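Local coordinates for protein trans-2-enoyl-CoA reductase (Treponema denticola ATCC 35405, PDB 4GGO) that reduces the carbon-carbon double bond of trans-2-enoyl-CoA substrates such as crotonyl-CoA with NADH, a step in fatty acid synthesis, at residues Leu230-Ile235 with Thr316-Glu321; Phe299-Glu304 with Glu347-Ala352; Glu358-Thr361 with Ser367-Asp370. All coordinates share one frame; numbering follows the deposited sequence.

Interactions 1 and 2 are buried, whereas interaction 3 is partly buried and lies furthest from the centre of the chain. Interaction 1 joins a strand of the central parallel sheet to helix 311-323. Interaction 2 pairs helix 291-305, the helix just before that one, with helix 347-359. Interaction 3 takes up the far end of helix 347-359 and the short helix that follows. These last two touch: K303 forms a salt bridge with D370. All three are chiefly apolar contacts, with no hydrogen bond across any of them. A tyrosine ring edge and hydroxyl enter interaction 1, valine, alanine and methionine side chains make interaction 2, and a backbone carbonyl touches a methyl group in interaction 3.

Interaction 1: Leu230-Ile235 with Thr316-Glu321; sequences LAYSYI and TRLYAE
L318, on helix 316-321, is the residue that meets L230 and Y232 of strand 230-233. L318 alone in its segment makes the close contacts. At the start of the segment, T316 leans on T69 of helix 61-74, and its OG1 is bonded to I312 O. R317 forms salt bridges with E309 and D342. L318 then points at the strand. Its CG is anti to the backbone N (chi1 173°); with chi2 near 67° this brings CD2 to the strand. L318 CD2 and L230 CD1 meet tip to tip at 4.1 Å. The same methyl sits at the edge of the Y232 ring, near the ring plane. L318 CD2 lies 3.8 Å from Y232 CE1 and 3.3 Å from Y232 OH. The Y232 hydroxyl has its polar partner in S66 OG of helix 61-74, so its rotation is probably set from there.

This is a helix packed on a Rossmann-type parallel sheet. L230 and Y232 alternate with A231 and S233, which face helix 248-266 across the sheet. The strand lies at the cofactor site: the Y232 side chain is about 4 Å from that of Y62, which binds NAD(+). Y234, just beyond, binds substrate. After L318 the helix widens into a pi-type turn at 319-321. Y319 rests on T69 and A70 of helix 61-74.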
loop_
_atom_site.group_PDB
_atom_site.type_symbol
_atom_site.label_atom_id
_atom_site.label_comp_id
_atom_site.label_asym_id
_atom_site.label_seq_id
_atom_site.Cartn_x
_atom_site.Cartn_y
_atom_site.Cartn_z
ATOM N N LEU A 230 5.034 -10.751 4.664
ATOM C CA LEU A 230 4.077 -10.577 3.579
ATOM C C LEU A 230 4.545 -9.526 2.584
ATOM O O LEU A 230 5.172 -8.539 2.960
ATOM C CB LEU A 230 2.712 -10.159 4.130
ATOM C CG LEU A 230 2.106 -10.952 5.287
ATOM C CD1 LEU A 230 0.759 -10.363 5.675
ATOM C CD2 LEU A 230 1.961 -12.414 4.920
ATOM N N ALA A 231 4.231 -9.748 1.313
ATOM C CA ALA A 231 4.425 -8.736 0.287
ATOM C C ALA A 231 3.083 -8.478 -0.387
ATOM O O ALA A 231 2.425 -9.409 -0.853
ATOM C CB ALA A 231 5.461 -9.187 -0.730
ATOM N N TYR A 232 2.673 -7.216 -0.421
ATOM C CA TYR A 232 1.375 -6.858 -0.977
ATOM C C TYR A 232 1.412 -6.819 -2.498
ATOM O O TYR A 232 2.427 -6.465 -3.099
ATOM C CB TYR A 232 0.900 -5.522 -0.409
ATOM C CG TYR A 232 0.614 -5.578 1.074
ATOM C CD1 TYR A 232 0.055 -6.714 1.647
ATOM C CD2 TYR A 232 0.911 -4.505 1.903
ATOM C CE1 TYR A 232 -0.209 -6.778 3.003
ATOM C CE2 TYR A 232 0.651 -4.559 3.264
ATOM C CZ TYR A 232 0.090 -5.699 3.807
ATOM O OH TYR A 232 -0.173 -5.766 5.156
ATOM N N SER A 233 0.295 -7.193 -3.114
ATOM C CA SER A 233 0.199 -7.244 -4.565
ATOM C C SER A 233 -1.244 -7.057 -5.020
ATOM O O SER A 233 -2.126 -6.773 -4.214
ATOM C CB SER A 233 0.748 -8.572 -5.086
ATOM O OG SER A 233 0.726 -8.607 -6.500
ATOM N N TYR A 234 -1.478 -7.222 -6.318
ATOM C CA TYR A 234 -2.805 -7.016 -6.884
ATOM C C TYR A 234 -3.001 -7.889 -8.116
ATOM O O TYR A 234 -2.078 -8.082 -8.904
ATOM C CB TYR A 234 -3.003 -5.540 -7.236
ATOM C CG TYR A 234 -4.407 -5.182 -7.671
ATOM C CD1 TYR A 234 -5.495 -5.440 -6.851
ATOM C CD2 TYR A 234 -4.639 -4.566 -8.894
ATOM C CE1 TYR A 234 -6.780 -5.112 -7.242
ATOM C CE2 TYR A 234 -5.918 -4.227 -9.292
ATOM C CZ TYR A 234 -6.984 -4.500 -8.462
ATOM O OH TYR A 234 -8.259 -4.167 -8.857
ATOM N N ILE A 235 -4.206 -8.428 -8.273
ATOM C CA ILE A 235 -4.521 -9.275 -9.417
ATOM C C ILE A 235 -5.490 -8.560 -10.357
ATOM O O ILE A 235 -5.313 -8.576 -11.576
ATOM C CB ILE A 235 -5.089 -10.637 -8.966
ATOM C CG1 ILE A 235 -3.973 -11.501 -8.377
ATOM C CG2 ILE A 235 -5.746 -11.363 -10.126
ATOM C CD1 ILE A 235 -4.438 -12.855 -7.891
ATOM N N THR A 316 -6.833 -4.151 8.783
ATOM C CA THR A 316 -7.397 -4.644 10.035
ATOM C C THR A 316 -8.069 -5.997 9.815
ATOM O O THR A 316 -7.949 -6.896 10.645
ATOM C CB THR A 316 -8.400 -3.657 10.661
ATOM O OG1 THR A 316 -9.350 -3.237 9.673
ATOM C CG2 THR A 316 -7.678 -2.444 11.221
ATOM N N ARG A 317 -8.760 -6.145 8.686
ATOM C CA ARG A 317 -9.368 -7.428 8.340
ATOM C C ARG A 317 -8.291 -8.477 8.081
ATOM O O ARG A 317 -8.443 -9.641 8.454
ATOM C CB ARG A 317 -10.292 -7.298 7.123
ATOM C CG ARG A 317 -10.883 -8.626 6.662
ATOM C CD ARG A 317 -12.196 -8.446 5.904
ATOM N NE ARG A 317 -12.016 -7.856 4.579
ATOM C CZ ARG A 317 -11.805 -8.559 3.470
ATOM N NH1 ARG A 317 -11.734 -9.881 3.524
ATOM N NH2 ARG A 317 -11.661 -7.941 2.305
ATOM N N LEU A 318 -7.202 -8.052 7.446
ATOM C CA LEU A 318 -6.059 -8.925 7.193
ATOM C C LEU A 318 -5.483 -9.497 8.488
ATOM O O LEU A 318 -5.252 -10.700 8.593
ATOM C CB LEU A 318 -4.969 -8.169 6.433
ATOM C CG LEU A 318 -3.639 -8.904 6.243
ATOM C CD1 LEU A 318 -3.803 -10.106 5.321
ATOM C CD2 LEU A 318 -2.573 -7.954 5.713
ATOM N N TYR A 319 -5.248 -8.630 9.468
ATOM C CA TYR A 319 -4.709 -9.055 10.757
ATOM C C TYR A 319 -5.686 -9.963 11.499
ATOM O O TYR A 319 -5.318 -11.037 11.976
ATOM C CB TYR A 319 -4.389 -7.839 11.630
ATOM C CG TYR A 319 -3.019 -7.226 11.412
ATOM C CD1 TYR A 319 -2.722 -6.523 10.251
ATOM C CD2 TYR A 319 -2.032 -7.325 12.386
ATOM C CE1 TYR A 319 -1.469 -5.951 10.060
ATOM C CE2 TYR A 319 -0.782 -6.759 12.204
ATOM C CZ TYR A 319 -0.506 -6.072 11.039
ATOM O OH TYR A 319 0.737 -5.506 10.857
ATOM N N ALA A 320 -6.936 -9.524 11.588
ATOM C CA ALA A 320 -7.935 -10.209 12.399
ATOM C C ALA A 320 -8.466 -11.496 11.771
ATOM O O ALA A 320 -8.778 -12.454 12.480
ATOM C CB ALA A 320 -9.083 -9.264 12.717
ATOM N N GLU A 321 -8.568 -11.521 10.445
ATOM C CA GLU A 321 -9.235 -12.627 9.761
ATOM C C GLU A 321 -8.317 -13.482 8.886
ATOM O O GLU A 321 -8.787 -14.390 8.201
ATOM C CB GLU A 321 -10.411 -12.105 8.931
ATOM C CG GLU A 321 -11.593 -11.616 9.753
ATOM C CD GLU A 321 -12.469 -12.752 10.248
ATOM O OE1 GLU A 321 -13.499 -13.036 9.600
ATOM O OE2 GLU A 321 -12.129 -13.362 11.283
#

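Interaction 2: Phe299-Glu304 with Glu347-Ala352; sequences FKVMKE and EDVQKA
V301 and V349 both place CG1 anti to the backbone N, with chi1 of 171° and 170°. In V301 this carries CG1 into the gap between the helices, where it meets A352. In V349 it carries CG1 across to M302. This is a helix-helix packing contact between 299-304 and 347-352. Their axes come within 9.6 Å. The chain directions differ by 137°, so the pair is oblique and nearer to antiparallel than to parallel. It stands to one side of the central Rossmann sheet.

V301 is the central side chain. Its CG1 is 3.7 Å from A352 CB. Its CG2 is 4.1 Å from that same A352 CB, so the valine straddles the alanine methyl with both branches. V301 CA and A352 CA are the nearest pair, 6.7 Å apart, consistent with the small alanine side chain. V301 CG1 also lies 4.1 Å from V349 O. The two CG1 methyls of V301 and V349 also touch, more loosely.

M302 comes in next to V301. Its CG packs on V349 CG1 at 4.0 Å, and the two side chains cross at about a right angle. The methionine chain bends at chi3, about CG-SD. The M302 side chain is about 9 Å from that of Y234, which binds substrate.

V301 also touches V353 and L356, and V349 touches L298 and K305. Polar ties flank this apolar core: D348 forms a salt bridge with K305, and Q350 NE2 is bonded to Y294 OH. On the exposed side of 347-352, K351 NZ bridges back one turn to E347 OE2 at 2.8 Å and uses the anti lone pair of that oxygen.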
loop_
_atom_site.group_PDB
_atom_site.type_symbol
_atom_site.label_atom_id
_atom_site.label_comp_id
_atom_site.label_asym_id
_atom_site.label_seq_id
_atom_site.Cartn_x
_atom_site.Cartn_y
_atom_site.Cartn_z
ATOM N N PHE A 299 -15.959 1.297 -6.435
ATOM C CA PHE A 299 -16.302 2.024 -5.217
ATOM C C PHE A 299 -17.815 2.191 -5.119
ATOM O O PHE A 299 -18.403 2.020 -4.051
ATOM C CB PHE A 299 -15.629 3.400 -5.186
ATOM C CG PHE A 299 -14.125 3.353 -5.084
ATOM C CD1 PHE A 299 -13.462 2.162 -4.832
ATOM C CD2 PHE A 299 -13.377 4.509 -5.232
ATOM C CE1 PHE A 299 -12.081 2.125 -4.738
ATOM C CE2 PHE A 299 -11.996 4.479 -5.138
ATOM C CZ PHE A 299 -11.349 3.284 -4.889
ATOM N N LYS A 300 -18.439 2.521 -6.244
ATOM C CA LYS A 300 -19.882 2.715 -6.303
ATOM C C LYS A 300 -20.631 1.437 -5.933
ATOM O O LYS A 300 -21.516 1.446 -5.077
ATOM C CB LYS A 300 -20.294 3.170 -7.701
ATOM C CG LYS A 300 -21.771 3.499 -7.836
ATOM C CD LYS A 300 -22.140 4.699 -6.982
ATOM C CE LYS A 300 -23.524 5.220 -7.328
ATOM N NZ LYS A 300 -23.849 6.465 -6.578
ATOM N N VAL A 301 -20.264 0.341 -6.585
ATOM C CA VAL A 301 -20.911 -0.945 -6.363
ATOM C C VAL A 301 -20.709 -1.455 -4.936
ATOM O O VAL A 301 -21.661 -1.881 -4.280
ATOM C CB VAL A 301 -20.401 -2.002 -7.366
ATOM C CG1 VAL A 301 -20.916 -3.382 -7.002
ATOM C CG2 VAL A 301 -20.813 -1.630 -8.787
ATOM N N MET A 302 -19.471 -1.403 -4.455
ATOM C CA MET A 302 -19.150 -1.969 -3.149
ATOM C C MET A 302 -19.702 -1.149 -1.981
ATOM O O MET A 302 -20.035 -1.701 -0.933
ATOM C CB MET A 302 -17.641 -2.200 -3.009
ATOM C CG MET A 302 -17.097 -3.189 -4.033
ATOM S SD MET A 302 -15.390 -3.692 -3.753
ATOM C CE MET A 302 -15.588 -4.836 -2.388
ATOM N N LYS A 303 -19.813 0.163 -2.165
ATOM C CA LYS A 303 -20.416 1.010 -1.141
ATOM C C LYS A 303 -21.917 0.749 -1.038
ATOM O O LYS A 303 -22.489 0.795 0.051
ATOM C CB LYS A 303 -20.136 2.491 -1.408
ATOM C CG LYS A 303 -18.720 2.921 -1.044
ATOM C CD LYS A 303 -18.449 4.373 -1.415
ATOM C CE LYS A 303 -17.039 4.783 -1.012
ATOM N NZ LYS A 303 -16.752 6.209 -1.327
ATOM N N GLU A 304 -22.547 0.467 -2.175
ATOM C CA GLU A 304 -23.967 0.129 -2.192
ATOM C C GLU A 304 -24.217 -1.255 -1.594
ATOM O O GLU A 304 -25.229 -1.480 -0.934
ATOM C CB GLU A 304 -24.535 0.202 -3.614
ATOM C CG GLU A 304 -24.648 1.615 -4.163
ATOM C CD GLU A 304 -25.423 1.677 -5.466
ATOM O OE1 GLU A 304 -25.911 0.621 -5.924
ATOM O OE2 GLU A 304 -25.546 2.783 -6.031
ATOM N N GLU A 347 -18.217 -12.664 -7.616
ATOM C CA GLU A 347 -18.926 -12.676 -8.888
ATOM C C GLU A 347 -20.005 -11.599 -8.951
ATOM O O GLU A 347 -20.141 -10.906 -9.958
ATOM C CB GLU A 347 -19.543 -14.052 -9.143
ATOM C CG GLU A 347 -20.226 -14.171 -10.496
ATOM C CD GLU A 347 -21.014 -15.452 -10.646
ATOM O OE1 GLU A 347 -20.425 -16.541 -10.484
ATOM O OE2 GLU A 347 -22.225 -15.369 -10.936
ATOM N N ASP A 348 -20.760 -11.452 -7.866
ATOM C CA ASP A 348 -21.845 -10.478 -7.827
ATOM C C ASP A 348 -21.313 -9.048 -7.921
ATOM O O ASP A 348 -21.953 -8.173 -8.506
ATOM C CB ASP A 348 -22.707 -10.675 -6.575
ATOM C CG ASP A 348 -21.980 -10.313 -5.293
ATOM O OD1 ASP A 348 -21.038 -11.040 -4.906
ATOM O OD2 ASP A 348 -22.363 -9.305 -4.662
ATOM N N VAL A 349 -20.132 -8.820 -7.356
ATOM C CA VAL A 349 -19.491 -7.516 -7.450
ATOM C C VAL A 349 -18.998 -7.246 -8.870
ATOM O O VAL A 349 -19.306 -6.209 -9.452
ATOM C CB VAL A 349 -18.318 -7.379 -6.457
ATOM C CG1 VAL A 349 -17.516 -6.109 -6.747
ATOM C CG2 VAL A 349 -18.830 -7.377 -5.021
ATOM N N GLN A 350 -18.243 -8.191 -9.426
ATOM C CA GLN A 350 -17.637 -8.022 -10.745
ATOM C C GLN A 350 -18.663 -7.883 -11.870
ATOM O O GLN A 350 -18.449 -7.136 -12.824
ATOM C CB GLN A 350 -16.670 -9.171 -11.045
ATOM C CG GLN A 350 -15.377 -9.112 -10.239
ATOM C CD GLN A 350 -14.588 -7.842 -10.500
ATOM O OE1 GLN A 350 -14.328 -7.482 -11.649
ATOM N NE2 GLN A 350 -14.212 -7.149 -9.431
ATOM N N LYS A 351 -19.775 -8.600 -11.759
ATOM C CA LYS A 351 -20.823 -8.500 -12.765
ATOM C C LYS A 351 -21.525 -7.148 -12.694
ATOM O O LYS A 351 -21.876 -6.566 -13.719
ATOM C CB LYS A 351 -21.817 -9.654 -12.631
ATOM C CG LYS A 351 -21.249 -10.985 -13.094
ATOM C CD LYS A 351 -22.338 -12.030 -13.270
ATOM C CE LYS A 351 -23.025 -12.338 -11.954
ATOM N NZ LYS A 351 -23.968 -13.481 -12.090
ATOM N N ALA A 352 -21.713 -6.644 -11.479
ATOM C CA ALA A 352 -22.316 -5.332 -11.286
ATOM C C ALA A 352 -21.394 -4.224 -11.798
ATOM O O ALA A 352 -21.851 -3.248 -12.393
ATOM C CB ALA A 352 -22.650 -5.114 -9.820
#

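Interaction 3: Glu358-Thr361 with Ser367-Asp370; sequences EKVT and SLTD
V360 and L368 bring their CA atoms to 6.6 Å, where two helix ends face each other. Residues 358-359 are the weakly bonded end of helix 347-359, and V360 and T361 follow as loop. At V360 the chain turns extended, with a psi of 131°. In 367-370 the helix lasts to L368. T369 is the first residue to leave helical geometry, and D370 is the N-cap of the next helix, with OD1 bonded to G373 N.

L368 reaches over to the other segment with one methyl. Its CD2 is 3.6 Å from K359 O and 3.9 Å from K359 CB, so it lies against the end of the helix. The chi1 of L368 is -109°, away from the usual staggered values. V360 CG2 is a looser neighbour of the same methyl, at 4.3 Å from L368 CD2. K359 contributes its CB, and the rest of its chain leads away.

This is a short connection between two helices, which brings 365-368 against the end of 347-359. The N364 side chain bridges this turn: its ND2 is bonded to K359 O and its OD1 to T361 N.

Deeper in, V360 CG2 meets T369 CG2 at 3.7 Å, the two side chains crossing at about a right angle. T369 has a chi1 of 68°, which turns CG2 anti to the carbonyl carbon and toward the valine. Its OG1 is bonded back to A365 O. Helix 291-305 backs this pair: V360 also touches L293, and T369 touches A296 and S297.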
loop_
_atom_site.group_PDB
_atom_site.type_symbol
_atom_site.label_atom_id
_atom_site.label_comp_id
_atom_site.label_asym_id
_atom_site.label_seq_id
_atom_site.Cartn_x
_atom_site.Cartn_y
_atom_site.Cartn_z
ATOM N N GLU A 358 -20.198 -0.337 -18.728
ATOM C CA GLU A 358 -20.744 -0.273 -20.081
ATOM C C GLU A 358 -21.769 0.847 -20.246
ATOM O O GLU A 358 -22.029 1.300 -21.361
ATOM C CB GLU A 358 -21.375 -1.611 -20.474
ATOM C CG GLU A 358 -20.377 -2.725 -20.740
ATOM C CD GLU A 358 -21.047 -4.017 -21.168
ATOM O OE1 GLU A 358 -22.295 -4.080 -21.143
ATOM O OE2 GLU A 358 -20.326 -4.970 -21.533
ATOM N N LYS A 359 -22.344 1.294 -19.136
ATOM C CA LYS A 359 -23.407 2.295 -19.178
ATOM C C LYS A 359 -22.896 3.711 -18.918
ATOM O O LYS A 359 -23.615 4.686 -19.139
ATOM C CB LYS A 359 -24.507 1.941 -18.175
ATOM C CG LYS A 359 -25.091 0.554 -18.370
ATOM C CD LYS A 359 -26.068 0.203 -17.261
ATOM C CE LYS A 359 -26.603 -1.210 -17.424
ATOM N NZ LYS A 359 -27.366 -1.377 -18.692
ATOM N N VAL A 360 -21.657 3.820 -18.453
ATOM C CA VAL A 360 -21.076 5.121 -18.133
ATOM C C VAL A 360 -20.909 5.994 -19.374
ATOM O O VAL A 360 -20.395 5.546 -20.397
ATOM C CB VAL A 360 -19.710 4.978 -17.427
ATOM C CG1 VAL A 360 -19.075 6.341 -17.205
ATOM C CG2 VAL A 360 -19.873 4.253 -16.105
ATOM N N THR A 361 -21.367 7.239 -19.274
ATOM C CA THR A 361 -21.174 8.229 -20.324
ATOM C C THR A 361 -20.700 9.536 -19.700
ATOM O O THR A 361 -20.582 9.639 -18.478
ATOM C CB THR A 361 -22.470 8.488 -21.112
ATOM O OG1 THR A 361 -23.510 8.870 -20.206
ATOM C CG2 THR A 361 -22.900 7.239 -21.869
ATOM N N SER A 367 -22.899 10.614 -11.532
ATOM C CA SER A 367 -24.065 9.987 -10.918
ATOM C C SER A 367 -23.957 8.462 -10.886
ATOM O O SER A 367 -24.342 7.827 -9.905
ATOM C CB SER A 367 -25.341 10.405 -11.655
ATOM O OG SER A 367 -26.485 9.803 -11.076
ATOM N N LEU A 368 -23.432 7.883 -11.962
ATOM C CA LEU A 368 -23.345 6.431 -12.088
ATOM C C LEU A 368 -22.199 5.822 -11.283
ATOM O O LEU A 368 -22.317 4.706 -10.776
ATOM C CB LEU A 368 -23.209 6.027 -13.559
ATOM C CG LEU A 368 -24.416 5.347 -14.208
ATOM C CD1 LEU A 368 -25.610 6.289 -14.256
ATOM C CD2 LEU A 368 -24.062 4.845 -15.599
ATOM N N THR A 369 -21.090 6.546 -11.177
ATOM C CA THR A 369 -19.922 6.042 -10.460
ATOM C C THR A 369 -19.564 6.925 -9.273
ATOM O O THR A 369 -20.079 8.034 -9.131
ATOM C CB THR A 369 -18.691 5.924 -11.379
ATOM O OG1 THR A 369 -18.256 7.231 -11.775
ATOM C CG2 THR A 369 -19.022 5.103 -12.616
ATOM N N ASP A 370 -18.674 6.428 -8.422
ATOM C CA ASP A 370 -18.252 7.171 -7.244
ATOM C C ASP A 370 -17.027 8.023 -7.553
ATOM O O ASP A 370 -15.943 7.794 -7.012
ATOM C CB ASP A 370 -17.958 6.219 -6.082
ATOM C CG ASP A 370 -17.780 6.945 -4.762
ATOM O OD1 ASP A 370 -18.199 8.119 -4.668
ATOM O OD2 ASP A 370 -17.226 6.340 -3.818
#